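PDB 5DQP: EDTA monooxygenase from EDTA-degrading bacterium BNC1, which probably catalyses the flavin-dependent oxidation of EDTA by molecular oxygen, working with a partner flavin reductase and using reduced FMN. Local coordinates for residues R5-N13 with A45-A56; P362-I370 with F395-R406. One frame throughout, in Å; residues are numbered along the deposited sequence.

Contact 1: residues R5-N13 with A45-A56; sequences RMYLVSWLN and ARRGRIDAFFLA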
loop_
_atom_site.group_PDB
_atom_site.type_symbol
_atom_site.label_atom_id
_atom_site.label_comp_id
_atom_site.label_asym_id
_atom_site.label_seq_id
_atom_site.Cartn_x
_atom_site.Cartn_y
_atom_site.Cartn_z
ATOM N N ARG A 5 17.419 -16.064 -21.062
ATOM C CA ARG A 5 17.380 -16.917 -19.886
ATOM C C ARG A 5 15.944 -16.983 -19.360
ATOM O O ARG A 5 15.080 -16.199 -19.752
ATOM C CB ARG A 5 18.388 -16.425 -18.828
ATOM C CG ARG A 5 18.206 -14.981 -18.329
ATOM C CD ARG A 5 17.175 -14.909 -17.190
ATOM N NE ARG A 5 17.258 -13.664 -16.426
ATOM C CZ ARG A 5 16.625 -13.429 -15.276
ATOM N NH1 ARG A 5 16.773 -12.249 -14.684
ATOM N NH2 ARG A 5 15.839 -14.359 -14.714
ATOM N N MET A 6 15.700 -17.943 -18.474
ATOM C CA MET A 6 14.380 -18.191 -17.900
ATOM C C MET A 6 14.086 -17.220 -16.755
ATOM O O MET A 6 14.956 -16.964 -15.917
ATOM C CB MET A 6 14.326 -19.635 -17.377
ATOM C CG MET A 6 13.009 -20.070 -16.747
ATOM S SD MET A 6 13.159 -21.723 -16.041
ATOM C CE MET A 6 13.674 -22.673 -17.484
ATOM N N TYR A 7 12.856 -16.707 -16.703
ATOM C CA TYR A 7 12.418 -15.854 -15.594
ATOM C C TYR A 7 11.508 -16.640 -14.654
ATOM O O TYR A 7 10.761 -17.518 -15.086
ATOM C CB TYR A 7 11.686 -14.600 -16.101
ATOM C CG TYR A 7 12.534 -13.773 -17.039
ATOM C CD1 TYR A 7 13.447 -12.855 -16.551
ATOM C CD2 TYR A 7 12.450 -13.949 -18.421
ATOM C CE1 TYR A 7 14.255 -12.121 -17.417
ATOM C CE2 TYR A 7 13.248 -13.232 -19.284
ATOM C CZ TYR A 7 14.150 -12.322 -18.774
ATOM O OH TYR A 7 14.933 -11.601 -19.632
ATOM N N LEU A 8 11.577 -16.325 -13.361
ATOM C CA LEU A 8 10.779 -17.006 -12.345
ATOM C C LEU A 8 10.127 -16.006 -11.400
ATOM O O LEU A 8 10.789 -15.087 -10.903
ATOM C CB LEU A 8 11.641 -17.983 -11.534
ATOM C CG LEU A 8 12.186 -19.208 -12.260
ATOM C CD1 LEU A 8 13.076 -19.962 -11.307
ATOM C CD2 LEU A 8 11.041 -20.126 -12.782
ATOM N N VAL A 9 8.844 -16.206 -11.129
ATOM C CA VAL A 9 8.089 -15.379 -10.195
ATOM C C VAL A 9 7.388 -16.296 -9.205
ATOM O O VAL A 9 6.887 -17.356 -9.591
ATOM C CB VAL A 9 7.062 -14.499 -10.944
ATOM C CG1 VAL A 9 6.170 -13.724 -9.924
ATOM C CG2 VAL A 9 7.769 -13.565 -11.922
ATOM N N SER A 10 7.333 -15.894 -7.934
ATOM C CA SER A 10 6.776 -16.746 -6.883
ATOM C C SER A 10 5.545 -16.097 -6.262
ATOM O O SER A 10 5.638 -14.997 -5.709
ATOM C CB SER A 10 7.805 -17.027 -5.782
ATOM O OG SER A 10 8.338 -15.811 -5.233
ATOM N N TRP A 11 4.400 -16.774 -6.359
ATOM C CA TRP A 11 3.241 -16.347 -5.590
ATOM C C TRP A 11 3.629 -16.256 -4.127
ATOM O O TRP A 11 4.367 -17.098 -3.606
ATOM C CB TRP A 11 2.076 -17.323 -5.704
ATOM C CG TRP A 11 1.383 -17.421 -6.984
ATOM C CD1 TRP A 11 1.897 -17.861 -8.169
ATOM C CD2 TRP A 11 -0.009 -17.165 -7.216
ATOM N NE1 TRP A 11 0.919 -17.866 -9.135
ATOM C CE2 TRP A 11 -0.262 -17.444 -8.576
ATOM C CE3 TRP A 11 -1.065 -16.720 -6.406
ATOM C CZ2 TRP A 11 -1.528 -17.284 -9.152
ATOM C CZ3 TRP A 11 -2.321 -16.566 -6.976
ATOM C CH2 TRP A 11 -2.542 -16.844 -8.337
ATOM N N LEU A 12 3.091 -15.262 -3.449
ATOM C CA LEU A 12 3.410 -15.078 -2.040
ATOM C C LEU A 12 2.202 -14.955 -1.117
ATOM O O LEU A 12 2.389 -14.768 0.090
ATOM C CB LEU A 12 4.317 -13.845 -1.857
ATOM C CG LEU A 12 5.558 -14.182 -1.010
ATOM C CD1 LEU A 12 6.441 -15.267 -1.664
ATOM C CD2 LEU A 12 6.379 -12.939 -0.709
ATOM N N ASN A 13 0.987 -15.108 -1.623
ATOM C CA ASN A 13 -0.200 -14.865 -0.800
ATOM C C ASN A 13 -0.327 -15.823 0.381
ATOM O O ASN A 13 -0.210 -17.047 0.238
ATOM C CB ASN A 13 -1.458 -14.984 -1.655
ATOM C CG ASN A 13 -1.563 -13.885 -2.671
ATOM O OD1 ASN A 13 -0.886 -13.909 -3.670
ATOM N ND2 ASN A 13 -2.421 -12.922 -2.418
ATOM N N ALA A 45 12.882 -16.493 -1.555
ATOM C CA ALA A 45 12.920 -16.231 -2.993
ATOM C C ALA A 45 14.155 -15.414 -3.367
ATOM O O ALA A 45 14.772 -15.646 -4.415
ATOM C CB ALA A 45 11.631 -15.521 -3.431
ATOM N N ARG A 46 14.546 -14.465 -2.515
ATOM C CA ARG A 46 15.747 -13.670 -2.786
ATOM C C ARG A 46 16.995 -14.545 -2.840
ATOM O O ARG A 46 17.837 -14.390 -3.736
ATOM C CB ARG A 46 15.904 -12.591 -1.716
ATOM C CG ARG A 46 17.033 -11.590 -1.969
ATOM C CD ARG A 46 17.306 -10.809 -0.675
ATOM N NE ARG A 46 18.630 -10.222 -0.681
ATOM C CZ ARG A 46 19.745 -10.891 -0.409
ATOM N NH1 ARG A 46 19.696 -12.187 -0.109
ATOM N NH2 ARG A 46 20.912 -10.259 -0.446
ATOM N N ARG A 47 17.118 -15.481 -1.895
ATOM C CA ARG A 47 18.235 -16.428 -1.904
ATOM C C ARG A 47 18.264 -17.264 -3.190
ATOM O O ARG A 47 19.348 -17.572 -3.701
ATOM C CB ARG A 47 18.168 -17.331 -0.667
ATOM C CG ARG A 47 19.169 -18.496 -0.692
ATOM C CD ARG A 47 19.153 -19.295 0.613
ATOM N NE ARG A 47 18.206 -20.418 0.588
ATOM C CZ ARG A 47 17.141 -20.523 1.375
ATOM N NH1 ARG A 47 16.875 -19.578 2.270
ATOM N NH2 ARG A 47 16.346 -21.581 1.277
ATOM N N GLY A 48 17.102 -17.594 -3.752
ATOM C CA GLY A 48 17.046 -18.258 -5.041
ATOM C C GLY A 48 17.226 -17.377 -6.257
ATOM O O GLY A 48 17.233 -17.896 -7.382
ATOM N N ARG A 49 17.394 -16.063 -6.072
ATOM C CA ARG A 49 17.404 -15.099 -7.180
ATOM C C ARG A 49 16.096 -15.095 -7.973
ATOM O O ARG A 49 16.081 -14.774 -9.168
ATOM C CB ARG A 49 18.570 -15.350 -8.138
ATOM C CG ARG A 49 19.923 -15.482 -7.483
ATOM C CD ARG A 49 20.220 -14.341 -6.513
ATOM N NE ARG A 49 21.516 -14.557 -5.869
ATOM C CZ ARG A 49 21.753 -14.450 -4.567
ATOM N NH1 ARG A 49 20.784 -14.127 -3.715
ATOM N NH2 ARG A 49 22.983 -14.662 -4.117
ATOM N N ILE A 50 14.982 -15.473 -7.347
ATOM C CA ILE A 50 13.702 -15.302 -8.020
ATOM C C ILE A 50 13.595 -13.853 -8.468
ATOM O O ILE A 50 14.056 -12.940 -7.776
ATOM C CB ILE A 50 12.546 -15.716 -7.092
ATOM C CG1 ILE A 50 12.699 -17.185 -6.671
ATOM C CG2 ILE A 50 11.206 -15.537 -7.782
ATOM C CD1 ILE A 50 12.986 -18.182 -7.802
ATOM N N ASP A 51 13.021 -13.627 -9.658
ATOM C CA ASP A 51 12.989 -12.263 -10.171
ATOM C C ASP A 51 12.013 -11.387 -9.392
ATOM O O ASP A 51 12.315 -10.220 -9.122
ATOM C CB ASP A 51 12.660 -12.261 -11.657
ATOM C CG ASP A 51 13.745 -12.922 -12.468
ATOM O OD1 ASP A 51 14.861 -12.353 -12.524
ATOM O OD2 ASP A 51 13.498 -14.019 -13.011
ATOM N N ALA A 52 10.851 -11.919 -9.011
ATOM C CA ALA A 52 9.894 -11.120 -8.246
ATOM C C ALA A 52 8.937 -12.039 -7.496
ATOM O O ALA A 52 8.696 -13.173 -7.919
ATOM C CB ALA A 52 9.095 -10.175 -9.160
ATOM N N PHE A 53 8.400 -11.544 -6.374
ATOM C CA PHE A 53 7.240 -12.202 -5.807
ATOM C C PHE A 53 5.987 -11.619 -6.458
ATOM O O PHE A 53 6.018 -10.584 -7.128
ATOM C CB PHE A 53 7.194 -12.081 -4.267
ATOM C CG PHE A 53 7.113 -10.645 -3.745
ATOM C CD1 PHE A 53 5.898 -9.995 -3.650
ATOM C CD2 PHE A 53 8.260 -9.969 -3.342
ATOM C CE1 PHE A 53 5.819 -8.687 -3.197
ATOM C CE2 PHE A 53 8.199 -8.670 -2.869
ATOM C CZ PHE A 53 6.977 -8.020 -2.798
ATOM N N PHE A 54 4.877 -12.316 -6.278
ATOM C CA PHE A 54 3.603 -11.872 -6.806
ATOM C C PHE A 54 2.527 -12.002 -5.737
ATOM O O PHE A 54 2.462 -13.008 -5.021
ATOM C CB PHE A 54 3.229 -12.699 -8.048
ATOM C CG PHE A 54 1.799 -12.538 -8.484
ATOM C CD1 PHE A 54 1.343 -11.319 -8.948
ATOM C CD2 PHE A 54 0.926 -13.612 -8.465
ATOM C CE1 PHE A 54 0.048 -11.159 -9.369
ATOM C CE2 PHE A 54 -0.399 -13.469 -8.905
ATOM C CZ PHE A 54 -0.832 -12.244 -9.351
ATOM N N LEU A 55 1.675 -10.992 -5.656
ATOM C CA LEU A 55 0.534 -10.976 -4.758
ATOM C C LEU A 55 -0.732 -10.832 -5.586
ATOM O O LEU A 55 -0.926 -9.819 -6.262
ATOM C CB LEU A 55 0.656 -9.835 -3.741
ATOM C CG LEU A 55 1.778 -9.999 -2.716
ATOM C CD1 LEU A 55 1.944 -8.707 -1.893
ATOM C CD2 LEU A 55 1.506 -11.176 -1.803
ATOM N N ALA A 56 -1.568 -11.860 -5.563
ATOM C CA ALA A 56 -2.919 -11.753 -6.091
ATOM C C ALA A 56 -3.762 -10.949 -5.106
ATOM O O ALA A 56 -3.393 -10.779 -3.942
ATOM C CB ALA A 56 -3.523 -13.137 -6.306
#

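Contact 2: residues P362-I370 with F395-R406; sequences PDQVADRLI and FVDQVVPILQSR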
loop_
_atom_site.group_PDB
_atom_site.type_symbol
_atom_site.label_atom_id
_atom_site.label_comp_id
_atom_site.label_asym_id
_atom_site.label_seq_id
_atom_site.Cartn_x
_atom_site.Cartn_y
_atom_site.Cartn_z
ATOM N N PRO A 362 12.765 -32.870 -7.949
ATOM C CA PRO A 362 13.355 -31.612 -8.443
ATOM C C PRO A 362 13.841 -31.700 -9.886
ATOM O O PRO A 362 13.608 -30.777 -10.683
ATOM C CB PRO A 362 14.513 -31.368 -7.450
ATOM C CG PRO A 362 14.053 -32.001 -6.180
ATOM C CD PRO A 362 13.274 -33.236 -6.613
ATOM N N ASP A 363 14.496 -32.804 -10.255
ATOM C CA ASP A 363 14.988 -32.946 -11.625
ATOM C C ASP A 363 13.847 -33.009 -12.632
ATOM O O ASP A 363 13.964 -32.463 -13.733
ATOM C CB ASP A 363 15.871 -34.193 -11.746
ATOM C CG ASP A 363 17.296 -33.947 -11.256
ATOM O OD1 ASP A 363 18.068 -33.254 -11.969
ATOM O OD2 ASP A 363 17.642 -34.439 -10.157
ATOM N N GLN A 364 12.739 -33.681 -12.278
ATOM C CA GLN A 364 11.613 -33.798 -13.203
ATOM C C GLN A 364 10.971 -32.445 -13.436
ATOM O O GLN A 364 10.587 -32.108 -14.562
ATOM C CB GLN A 364 10.573 -34.799 -12.669
ATOM C CG GLN A 364 10.991 -36.276 -12.758
ATOM C CD GLN A 364 10.088 -37.201 -11.937
ATOM O OE1 GLN A 364 9.623 -36.843 -10.847
ATOM N NE2 GLN A 364 9.818 -38.383 -12.468
ATOM N N VAL A 365 10.862 -31.638 -12.388
ATOM C CA VAL A 365 10.290 -30.307 -12.554
ATOM C C VAL A 365 11.209 -29.428 -13.400
ATOM O O VAL A 365 10.754 -28.757 -14.339
ATOM C CB VAL A 365 9.997 -29.687 -11.180
ATOM C CG1 VAL A 365 9.611 -28.189 -11.344
ATOM C CG2 VAL A 365 8.894 -30.491 -10.490
ATOM N N ALA A 366 12.516 -29.432 -13.091
ATOM C CA ALA A 366 13.466 -28.633 -13.860
ATOM C C ALA A 366 13.452 -29.041 -15.320
ATOM O O ALA A 366 13.471 -28.183 -16.210
ATOM C CB ALA A 366 14.896 -28.752 -13.285
ATOM N N ASP A 367 13.431 -30.355 -15.584
ATOM C CA ASP A 367 13.356 -30.846 -16.958
ATOM C C ASP A 367 12.109 -30.345 -17.659
ATOM O O ASP A 367 12.173 -29.945 -18.821
ATOM C CB ASP A 367 13.391 -32.385 -16.996
ATOM C CG ASP A 367 14.705 -32.950 -16.477
ATOM O OD1 ASP A 367 15.602 -32.131 -16.144
ATOM O OD2 ASP A 367 14.831 -34.199 -16.396
ATOM N N ARG A 368 10.962 -30.362 -16.977
ATOM C CA ARG A 368 9.753 -29.822 -17.599
ATOM C C ARG A 368 9.865 -28.312 -17.827
ATOM O O ARG A 368 9.525 -27.813 -18.906
ATOM C CB ARG A 368 8.524 -30.154 -16.752
ATOM C CG ARG A 368 7.220 -29.814 -17.486
ATOM C CD ARG A 368 6.002 -29.943 -16.612
ATOM N NE ARG A 368 5.802 -31.287 -16.077
ATOM C CZ ARG A 368 4.999 -32.197 -16.626
ATOM N NH1 ARG A 368 4.857 -33.397 -16.060
ATOM N NH2 ARG A 368 4.350 -31.914 -17.752
ATOM N N LEU A 369 10.359 -27.563 -16.838
ATOM C CA LEU A 369 10.521 -26.122 -17.046
ATOM C C LEU A 369 11.418 -25.835 -18.244
ATOM O O LEU A 369 11.086 -25.005 -19.093
ATOM C CB LEU A 369 11.086 -25.453 -15.796
ATOM C CG LEU A 369 10.162 -25.614 -14.573
ATOM C CD1 LEU A 369 10.634 -24.768 -13.381
ATOM C CD2 LEU A 369 8.728 -25.288 -14.900
ATOM N N ILE A 370 12.578 -26.495 -18.308
ATOM C CA ILE A 370 13.529 -26.239 -19.385
ATOM C C ILE A 370 12.936 -26.666 -20.714
ATOM O O ILE A 370 13.178 -26.037 -21.752
ATOM C CB ILE A 370 14.855 -26.973 -19.127
ATOM C CG1 ILE A 370 15.564 -26.426 -17.878
ATOM C CG2 ILE A 370 15.751 -26.903 -20.377
ATOM C CD1 ILE A 370 16.884 -27.172 -17.523
ATOM N N PHE A 395 11.471 -25.630 -3.489
ATOM C CA PHE A 395 11.735 -25.222 -4.863
ATOM C C PHE A 395 13.069 -24.474 -4.965
ATOM O O PHE A 395 13.926 -24.807 -5.793
ATOM C CB PHE A 395 10.584 -24.365 -5.396
ATOM C CG PHE A 395 10.687 -24.093 -6.862
ATOM C CD1 PHE A 395 11.477 -23.055 -7.329
ATOM C CD2 PHE A 395 10.040 -24.912 -7.779
ATOM C CE1 PHE A 395 11.610 -22.808 -8.681
ATOM C CE2 PHE A 395 10.150 -24.675 -9.122
ATOM C CZ PHE A 395 10.945 -23.613 -9.581
ATOM N N VAL A 396 13.286 -23.492 -4.092
ATOM C CA VAL A 396 14.515 -22.697 -4.154
ATOM C C VAL A 396 15.751 -23.534 -3.801
ATOM O O VAL A 396 16.841 -23.324 -4.351
ATOM C CB VAL A 396 14.394 -21.469 -3.228
ATOM C CG1 VAL A 396 15.789 -20.914 -2.905
ATOM C CG2 VAL A 396 13.494 -20.393 -3.844
ATOM N N ASP A 397 15.625 -24.455 -2.849
ATOM C CA ASP A 397 16.781 -25.244 -2.443
ATOM C C ASP A 397 17.137 -26.323 -3.454
ATOM O O ASP A 397 18.297 -26.722 -3.538
ATOM C CB ASP A 397 16.535 -25.951 -1.106
ATOM C CG ASP A 397 16.531 -25.008 0.092
ATOM O OD1 ASP A 397 17.020 -23.857 -0.038
ATOM O OD2 ASP A 397 16.048 -25.456 1.171
ATOM N N GLN A 398 16.162 -26.859 -4.180
ATOM C CA GLN A 398 16.419 -28.064 -4.958
ATOM C C GLN A 398 16.134 -27.929 -6.445
ATOM O O GLN A 398 16.760 -28.628 -7.227
ATOM C CB GLN A 398 15.618 -29.239 -4.375
ATOM C CG GLN A 398 15.963 -29.430 -2.877
ATOM C CD GLN A 398 15.188 -30.537 -2.194
ATOM O OE1 GLN A 398 15.031 -31.624 -2.744
ATOM N NE2 GLN A 398 14.719 -30.273 -0.969
ATOM N N VAL A 399 15.224 -27.062 -6.863
ATOM C CA VAL A 399 14.982 -26.895 -8.295
ATOM C C VAL A 399 15.865 -25.798 -8.876
ATOM O O VAL A 399 16.568 -26.000 -9.868
ATOM C CB VAL A 399 13.484 -26.608 -8.553
ATOM C CG1 VAL A 399 13.243 -26.287 -10.047
ATOM C CG2 VAL A 399 12.602 -27.780 -8.077
ATOM N N VAL A 400 15.856 -24.618 -8.248
ATOM C CA VAL A 400 16.661 -23.505 -8.736
ATOM C C VAL A 400 18.128 -23.895 -8.984
ATOM O O VAL A 400 18.649 -23.579 -10.058
ATOM C CB VAL A 400 16.490 -22.292 -7.819
ATOM C CG1 VAL A 400 17.585 -21.243 -8.027
ATOM C CG2 VAL A 400 15.093 -21.680 -8.064
ATOM N N PRO A 401 18.834 -24.552 -8.064
ATOM C CA PRO A 401 20.242 -24.869 -8.351
ATOM C C PRO A 401 20.419 -25.769 -9.578
ATOM O O PRO A 401 21.432 -25.652 -10.283
ATOM C CB PRO A 401 20.710 -25.541 -7.058
ATOM C CG PRO A 401 19.778 -24.994 -6.007
ATOM C CD PRO A 401 18.462 -24.962 -6.692
ATOM N N ILE A 402 19.450 -26.641 -9.865
ATOM C CA ILE A 402 19.480 -27.392 -11.111
ATOM C C ILE A 402 19.401 -26.433 -12.284
ATOM O O ILE A 402 20.227 -26.481 -13.204
ATOM C CB ILE A 402 18.346 -28.440 -11.144
ATOM C CG1 ILE A 402 18.441 -29.386 -9.931
ATOM C CG2 ILE A 402 18.385 -29.214 -12.464
ATOM C CD1 ILE A 402 17.411 -30.557 -9.942
ATOM N N LEU A 403 18.426 -25.517 -12.245
ATOM C CA LEU A 403 18.283 -24.555 -13.323
ATOM C C LEU A 403 19.533 -23.723 -13.479
ATOM O O LEU A 403 19.893 -23.354 -14.601
ATOM C CB LEU A 403 17.072 -23.642 -13.092
ATOM C CG LEU A 403 15.681 -24.319 -13.044
ATOM C CD1 LEU A 403 14.602 -23.306 -12.717
ATOM C CD2 LEU A 403 15.349 -25.064 -14.351
ATOM N N GLN A 404 20.190 -23.376 -12.365
ATOM C CA GLN A 404 21.415 -22.589 -12.478
ATOM C C GLN A 404 22.558 -23.429 -13.063
ATOM O O GLN A 404 23.293 -22.951 -13.929
ATOM C CB GLN A 404 21.799 -21.992 -11.121
ATOM C CG GLN A 404 20.922 -20.815 -10.688
ATOM C CD GLN A 404 20.911 -20.638 -9.183
ATOM O OE1 GLN A 404 21.323 -21.538 -8.452
ATOM N NE2 GLN A 404 20.406 -19.489 -8.703
ATOM N N SER A 405 22.712 -24.682 -12.632
ATOM C CA SER A 405 23.720 -25.550 -13.269
ATOM C C SER A 405 23.450 -25.699 -14.751
ATOM O O SER A 405 24.375 -25.710 -15.575
ATOM C CB SER A 405 23.726 -26.944 -12.642
ATOM O OG SER A 405 23.883 -26.862 -11.244
ATOM N N ARG A 406 22.179 -25.875 -15.103
ATOM C CA ARG A 406 21.813 -26.022 -16.496
ATOM C C ARG A 406 22.155 -24.790 -17.328
ATOM O O ARG A 406 22.106 -24.868 -18.557
ATOM C CB ARG A 406 20.322 -26.344 -16.575
ATOM C CG ARG A 406 19.978 -27.669 -15.885
ATOM C CD ARG A 406 20.228 -28.827 -16.812
ATOM N NE ARG A 406 20.640 -30.030 -16.108
ATOM C CZ ARG A 406 19.926 -31.142 -16.054
ATOM N NH1 ARG A 406 18.741 -31.210 -16.681
ATOM N NH2 ARG A 406 20.415 -32.183 -15.380
#

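Contact 1: residues R5-N13 with A45-A56
Strands 7-11 and 52-55 pair in parallel in the buried sheet, Val9 beside Ala52, Ser10 beside Phe53 and Trp11 beside Phe54. The backbone hydrogen bonds are Asp51 N to Leu8 O, Ser10 N to Ala52 O (3.0 Å), Phe54 N to Ser10 O and Leu12 N to Phe54 O. Just before strand 52-55, Arg5 makes a two-nitrogen, end-on salt bridge to the Asp51 carboxylate, NH1 to OD1 (2.9 Å) and NH2 to the syn lone pair of OD2 (2.9 Å), while the anti lone pair of OD2 takes Leu8 N (3.0 Å). The first torsion of Arg5 (chi1 58°) and the bend at chi2 (85°) turn its guanidinium toward Asp51, and Tyr7 CE1 lies over the centre of one guanidinium face. This is the start of a TIM barrel of the luciferase-like family: helix 35-47 ends in a Schellman motif at Arg49 and returns the chain beside strand 7-11, a right-handed beta-alpha-beta crossover. On the Val9 and Ala52 face, Phe54 CB rests on Val9 CG1 (3.6 Å); in one of two Trp11 conformers, the Phe54 edge meets the indole face, T-shaped, planes at 87°. On the other face Ser10 OG is buried without a hydrogen-bond partner. Beyond the strands the Asn13 amide clasps Ala56, OD1 taking its N (2.9 Å) and ND2 reaching its O (2.8 Å). Leu55 O accepts from Thr94, predicted to bind FMN.

Contact 2: residues P362-I370 with F395-R406
The Phe395 ring carries Val399 CB of its own helix over the centre of one face, while Leu369 CD1 arrives at its edge, in plane, 4.0 Å from CZ. Val365 CG1 comes obliquely to CE2 of the same ring. With CG of Phe395 anti to the backbone N (chi1 -171°), the ring reaches across to helix 362-374. The other flat group, the Arg406 guanidinium, meets Asp367 OD1 obliquely. This is a salt bridge whose hydrogen bond, Arg406 NH1 to Asp367 OD1 at 3.3 Å, is weak and far from straight (124°), and the carboxylate is crowded in the model, so its exact place is doubtful. Asp363 OD1 adds only a more distant opposite charge.

Between these two ends the interface is mainly apolar. Ala366 CB presses on Ile402 CG2 (3.6 Å) and also meets Leu403 CD2, which slides past Ile370 CG1 in the opposite direction. Ile370 CD1 lies across the aliphatic part of Arg406, 3.5 Å from CG. At the start of helix 362-374, Pro362 CG packs alongside Gln398 CB (3.7 Å), and the Ile402 CD1 methyl reaches over Pro362 CB and up to the Asp363 carboxylate.

Here helix 390-405 is irregular: a pi-type turn lets Phe395 O accept both Val399 N and Val400 N, and the helix is kinked where neither Pro401, which has no N-H, nor Ile402 N bonds to the preceding turn. Beneath the pair lies the sheet, with Ile271 under Pro362, Phe395 and Val399, and Phe381 under Leu369. The segment axes come within 8.7 Å at a crossing angle of -48°. One helix follows strand 358-360 and the other strand 380-383, and they pack as adjacent outer helices of the TIM barrel.

How the contacts relate
Contact 1 belongs to the buried sheet of the barrel, contact 2 to the helical layer that wraps it, partly open to solvent. The first is held chiefly by backbone hydrogen bonds and a well-formed ion pair, with predicted FMN-binding residues close by; the second relies on aliphatic packing with one weak ion pair at its rim, away from those sites. Their centres lie 14 Å apart, and the layers meet directly: Leu8 of strand 7-11 lies under Phe395 and Leu403 of helix 390-405. Past the end of helix 35-47, Gly48 packs on Val396 and Val400, while Arg47 makes a salt bridge to Asp397, joining the helices flanking strand 7-11.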